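PDB 1Y9Z: alkaline serine protease from Pseudoalteromonas sp., which probably cleaves peptide bonds in proteins as a subtilisin-like serine endopeptidase, and comes from an Antarctic, cold-adapted bacterium. Local coordinates for residues K97-E101 / A102-Y106; S109-A112 / A113-C117. One frame throughout, in Å; residues are numbered along the deposited sequence.

Contact 1 (K97-E101 / A102-Y106); sequences KVFNE and AGWGY. With PMS (phenylmethanesulfonic acid), chain H.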
loop_
_atom_site.group_PDB
_atom_site.type_symbol
_atom_site.label_atom_id
_atom_site.label_comp_id
_atom_site.label_asym_id
_atom_site.label_seq_id
_atom_site.Cartn_x
_atom_site.Cartn_y
_atom_site.Cartn_z
ATOM N N LYS A 97 7.688 -13.083 12.624
ATOM C CA LYS A 97 7.418 -13.689 11.325
ATOM C C LYS A 97 6.508 -14.908 11.450
ATOM O O LYS A 97 6.926 -15.958 11.941
ATOM C CB LYS A 97 8.750 -14.087 10.676
ATOM C CG LYS A 97 8.643 -14.662 9.275
ATOM C CD LYS A 97 10.022 -15.079 8.786
ATOM C CE LYS A 97 9.971 -15.791 7.451
ATOM N NZ LYS A 97 11.319 -16.324 7.090
ATOM N N VAL A 98 5.264 -14.764 10.999
ATOM C CA VAL A 98 4.302 -15.859 11.068
ATOM C C VAL A 98 4.067 -16.523 9.714
ATOM O O VAL A 98 3.486 -17.606 9.644
ATOM C CB VAL A 98 2.936 -15.378 11.627
ATOM C CG1 VAL A 98 3.111 -14.864 13.050
ATOM C CG2 VAL A 98 2.353 -14.292 10.730
ATOM N N PHE A 99 4.521 -15.880 8.640
ATOM C CA PHE A 99 4.343 -16.424 7.296
ATOM C C PHE A 99 5.625 -16.817 6.581
ATOM O O PHE A 99 6.629 -16.101 6.636
ATOM C CB PHE A 99 3.632 -15.421 6.380
ATOM C CG PHE A 99 2.236 -15.075 6.801
ATOM C CD1 PHE A 99 1.942 -13.802 7.274
ATOM C CD2 PHE A 99 1.210 -16.005 6.695
ATOM C CE1 PHE A 99 0.640 -13.458 7.635
ATOM C CE2 PHE A 99 -0.094 -15.672 7.054
ATOM C CZ PHE A 99 -0.378 -14.395 7.524
ATOM N N ASN A 100 5.573 -17.961 5.905
ATOM C CA ASN A 100 6.677 -18.431 5.082
ATOM C C ASN A 100 6.116 -18.266 3.674
ATOM O O ASN A 100 4.943 -17.927 3.508
ATOM C CB ASN A 100 6.990 -19.910 5.320
ATOM C CG ASN A 100 7.647 -20.164 6.659
ATOM O OD1 ASN A 100 8.578 -19.460 7.053
ATOM N ND2 ASN A 100 7.175 -21.187 7.362
ATOM N N GLU A 101 6.944 -18.503 2.666
ATOM C CA GLU A 101 6.497 -18.387 1.285
ATOM C C GLU A 101 5.247 -19.235 1.050
ATOM O O GLU A 101 4.324 -18.817 0.355
ATOM C CB GLU A 101 7.617 -18.838 0.346
ATOM C CG GLU A 101 7.262 -18.783 -1.130
ATOM C CD GLU A 101 8.382 -19.299 -2.014
ATOM O OE1 GLU A 101 8.252 -19.201 -3.252
ATOM O OE2 GLU A 101 9.391 -19.804 -1.474
ATOM N N ALA A 102 5.223 -20.425 1.648
ATOM C CA ALA A 102 4.102 -21.349 1.500
ATOM C C ALA A 102 2.829 -20.930 2.237
ATOM O O ALA A 102 1.738 -21.403 1.912
ATOM C CB ALA A 102 4.524 -22.741 1.952
ATOM N N GLY A 103 2.969 -20.050 3.226
ATOM C CA GLY A 103 1.814 -19.599 3.988
ATOM C C GLY A 103 2.106 -19.547 5.477
ATOM O O GLY A 103 3.265 -19.479 5.878
ATOM N N TRP A 104 1.062 -19.577 6.302
ATOM C CA TRP A 104 1.253 -19.534 7.749
ATOM C C TRP A 104 2.124 -20.703 8.199
ATOM O O TRP A 104 1.795 -21.866 7.960
ATOM C CB TRP A 104 -0.099 -19.577 8.470
ATOM C CG TRP A 104 0.003 -19.504 9.972
ATOM C CD1 TRP A 104 0.310 -20.526 10.827
ATOM C CD2 TRP A 104 -0.193 -18.343 10.792
ATOM N NE1 TRP A 104 0.315 -20.074 12.126
ATOM C CE2 TRP A 104 0.009 -18.739 12.134
ATOM C CE3 TRP A 104 -0.521 -17.006 10.523
ATOM C CZ2 TRP A 104 -0.105 -17.846 13.206
ATOM C CZ3 TRP A 104 -0.635 -16.117 11.591
ATOM C CH2 TRP A 104 -0.427 -16.543 12.915
ATOM N N GLY A 105 3.239 -20.385 8.852
ATOM C CA GLY A 105 4.146 -21.417 9.319
ATOM C C GLY A 105 4.500 -21.300 10.789
ATOM O O GLY A 105 5.280 -22.098 11.306
ATOM N N TYR A 106 3.929 -20.305 11.463
ATOM C CA TYR A 106 4.189 -20.090 12.882
ATOM C C TYR A 106 3.864 -21.372 13.647
ATOM O O TYR A 106 2.861 -22.026 13.368
ATOM C CB TYR A 106 3.323 -18.936 13.394
ATOM C CG TYR A 106 3.914 -18.169 14.556
ATOM C CD1 TYR A 106 5.157 -17.546 14.443
ATOM C CD2 TYR A 106 3.211 -18.026 15.751
ATOM C CE1 TYR A 106 5.684 -16.792 15.491
ATOM C CE2 TYR A 106 3.728 -17.275 16.808
ATOM C CZ TYR A 106 4.965 -16.662 16.670
ATOM O OH TYR A 106 5.478 -15.922 17.710
HETATM C C PMS H . -3.787 -9.486 2.936
HETATM S S PMS H . -4.169 -7.998 3.891
HETATM C C1 PMS H . -3.446 -10.718 3.812
HETATM C C2 PMS H . -4.523 -11.594 4.203
HETATM C C3 PMS H . -4.252 -12.743 5.011
HETATM C C4 PMS H . -2.878 -12.979 5.408
HETATM C C5 PMS H . -1.816 -12.124 5.028
HETATM C C6 PMS H . -2.038 -10.964 4.222
HETATM O O2S PMS H . -4.886 -8.417 5.091
HETATM O O1S PMS H . -4.993 -7.111 3.103
#
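V98 is wedged between two aromatic rings. Its CB stands over the six-membered ring of W104, 3.9 Å from the centroid and 19° off the normal, while CG1 lies over one face of Y106, a second CH-pi contact. W104 directs its edge at the face of F99: the planes meet at 88° with centroids 5.6 Å apart, a T-shaped stack. F99 CG stands anti to its carbonyl carbon, beside the backbone N (chi1 -63°), which carries the ring outward and brings CZ to 3.6 Å from C4 of PMS. Cutting F99 back to an alanine is likely to leave the W104 edge without the ring face it meets and open a gap beside PMS. Outside this apolar group, V98 O accepts from G105 N at 2.9 Å and, less directly, from Y106 N at 3.3 Å, both from one face of its carbonyl plane. N100 N gives an almost straight bond to G103 O (2.8 Å), and G103 N returns one to N100 O. The side-chain ND2 of N100 is hydrogen-bonded to G52 O. This is a beta hairpin closed by a type I turn, with F99 presented to the pocket that holds PMS.

Contact 2 (S109-A112 / A113-C117); sequences SLVA and AIDTC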
loop_
_atom_site.group_PDB
_atom_site.type_symbol
_atom_site.label_atom_id
_atom_site.label_comp_id
_atom_site.label_asym_id
_atom_site.label_seq_id
_atom_site.Cartn_x
_atom_site.Cartn_y
_atom_site.Cartn_z
ATOM N N SER A 109 -0.237 -19.980 17.668
ATOM C CA SER A 109 -1.347 -19.120 17.267
ATOM C C SER A 109 -1.018 -17.642 17.088
ATOM O O SER A 109 0.076 -17.182 17.416
ATOM C CB SER A 109 -2.445 -19.221 18.316
ATOM O OG SER A 109 -1.982 -18.665 19.536
ATOM N N LEU A 110 -2.000 -16.900 16.580
ATOM C CA LEU A 110 -1.859 -15.463 16.398
ATOM C C LEU A 110 -1.759 -14.854 17.793
ATOM O O LEU A 110 -0.995 -13.918 18.022
ATOM C CB LEU A 110 -3.076 -14.889 15.665
ATOM C CG LEU A 110 -3.138 -13.364 15.524
ATOM C CD1 LEU A 110 -1.933 -12.861 14.743
ATOM C CD2 LEU A 110 -4.427 -12.973 14.823
ATOM N N VAL A 111 -2.536 -15.394 18.729
ATOM C CA VAL A 111 -2.502 -14.906 20.099
ATOM C C VAL A 111 -1.078 -15.033 20.635
ATOM O O VAL A 111 -0.577 -14.128 21.302
ATOM C CB VAL A 111 -3.479 -15.699 21.005
ATOM C CG1 VAL A 111 -3.176 -15.438 22.474
ATOM C CG2 VAL A 111 -4.914 -15.285 20.694
ATOM N N ALA A 112 -0.421 -16.149 20.326
ATOM C CA ALA A 112 0.948 -16.364 20.782
ATOM C C ALA A 112 1.895 -15.344 20.151
ATOM O O ALA A 112 2.832 -14.876 20.800
ATOM C CB ALA A 112 1.399 -17.781 20.446
ATOM N N ALA A 113 1.650 -15.008 18.886
ATOM C CA ALA A 113 2.476 -14.031 18.181
ATOM C C ALA A 113 2.326 -12.669 18.847
ATOM O O ALA A 113 3.307 -11.951 19.042
ATOM C CB ALA A 113 2.062 -13.952 16.714
ATOM N N ILE A 114 1.094 -12.308 19.191
ATOM C CA ILE A 114 0.849 -11.036 19.851
ATOM C C ILE A 114 1.516 -11.056 21.228
ATOM O O ILE A 114 2.137 -10.075 21.631
ATOM C CB ILE A 114 -0.666 -10.767 19.986
ATOM C CG1 ILE A 114 -1.291 -10.660 18.592
ATOM C CG2 ILE A 114 -0.903 -9.483 20.770
ATOM C CD1 ILE A 114 -2.810 -10.570 18.601
ATOM N N ASP A 115 1.397 -12.172 21.946
ATOM C CA ASP A 115 2.031 -12.284 23.260
ATOM C C ASP A 115 3.527 -12.022 23.118
ATOM O O ASP A 115 4.125 -11.324 23.931
ATOM C CB ASP A 115 1.845 -13.683 23.863
ATOM C CG ASP A 115 0.415 -13.970 24.279
ATOM O OD1 ASP A 115 -0.324 -13.024 24.615
ATOM O OD2 ASP A 115 0.036 -15.159 24.291
ATOM N N THR A 116 4.129 -12.604 22.084
ATOM C CA THR A 116 5.558 -12.434 21.835
ATOM C C THR A 116 5.882 -10.964 21.577
ATOM O O THR A 116 6.863 -10.428 22.091
ATOM C CB THR A 116 6.001 -13.290 20.632
ATOM O OG1 THR A 116 5.819 -14.676 20.952
ATOM C CG2 THR A 116 7.469 -13.041 20.298
ATOM N N CYS A 117 5.047 -10.314 20.777
ATOM C CA CYS A 117 5.232 -8.903 20.474
ATOM C C CYS A 117 5.306 -8.090 21.764
ATOM O O CYS A 117 6.165 -7.224 21.925
ATOM C CB CYS A 117 4.051 -8.385 19.667
ATOM S SG CYS A 117 4.075 -8.620 17.866
#
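A112 and T116 meet at the flat carbonyl group of A112, whose oxygen takes two bonds from opposite faces of its plane: T116 N at 2.9 Å and T116 OG1 at 3.0 Å. Both residues lie in the N-terminal part of helix 110-119, capped by S109. The hydroxyl can make this return because OG1 is anti to its own carbonyl carbon (chi1 -64°), which swings it back toward A112 O, one turn earlier. The second flat group, the D115 carboxylate, has V111 O over one face, 3.1 Å from its CG. V111 O and the carboxylate oxygens are all acceptors, which makes the approach a contact and not a hydrogen bond; alongside, V111 CG1 comes up to OD2. The two side chains run side by side in the same direction.

The helix belongs to the beta-alpha-beta crossover from strand 92-100 to strand 125-128 in the subtilisin-like alpha/beta domain. S109 is the N-cap: chi1 of 66° turns OG over the first turn, where it accepts from A112 N at 3.1 Å with an N-H...O angle of 153°. That bond satisfies an amide which has no preceding helical carbonyl to use. Regular i to i+4 bonding begins with A113 N to S109 O and continues through I114 and D115 to T116.

On the buried side, A113 and C117 pack against V96, and I29 of strand 25-30 touches both of them and I114. C117 is also joined to C27 by a disulfide, which ties the helix covalently to that part of the sheet. On helix 137-148, V111 touches A142, I114 touches L143 and H146, and D115 touches H146. I114 CG1 sits beside its backbone N and reaches L110 O at 3.3 Å, with CD1 4.2 Å from L110 CG.

In the fold
Contacts 1 and 2 follow each other in the chain, about 14 Å apart between centres, and the hairpin lies directly against the helix that comes after it. V98 CG1 of contact 1 meets A113 CB of contact 2 at 3.9 Å, and W104 CH2 approaches L110 CA at the same distance. Polar atoms also come near each other here, Y106 OH lying 3.5 Å from T116 OG1. Their relation to the bound PMS differs. Contact 1 touches PMS through F99, whereas the L110 side chain of contact 2 stays about 9 Å from it; T368, in another part of the pocket, hydrogen-bonds the ligand. The helix thus backs a hairpin that itself borders the pocket.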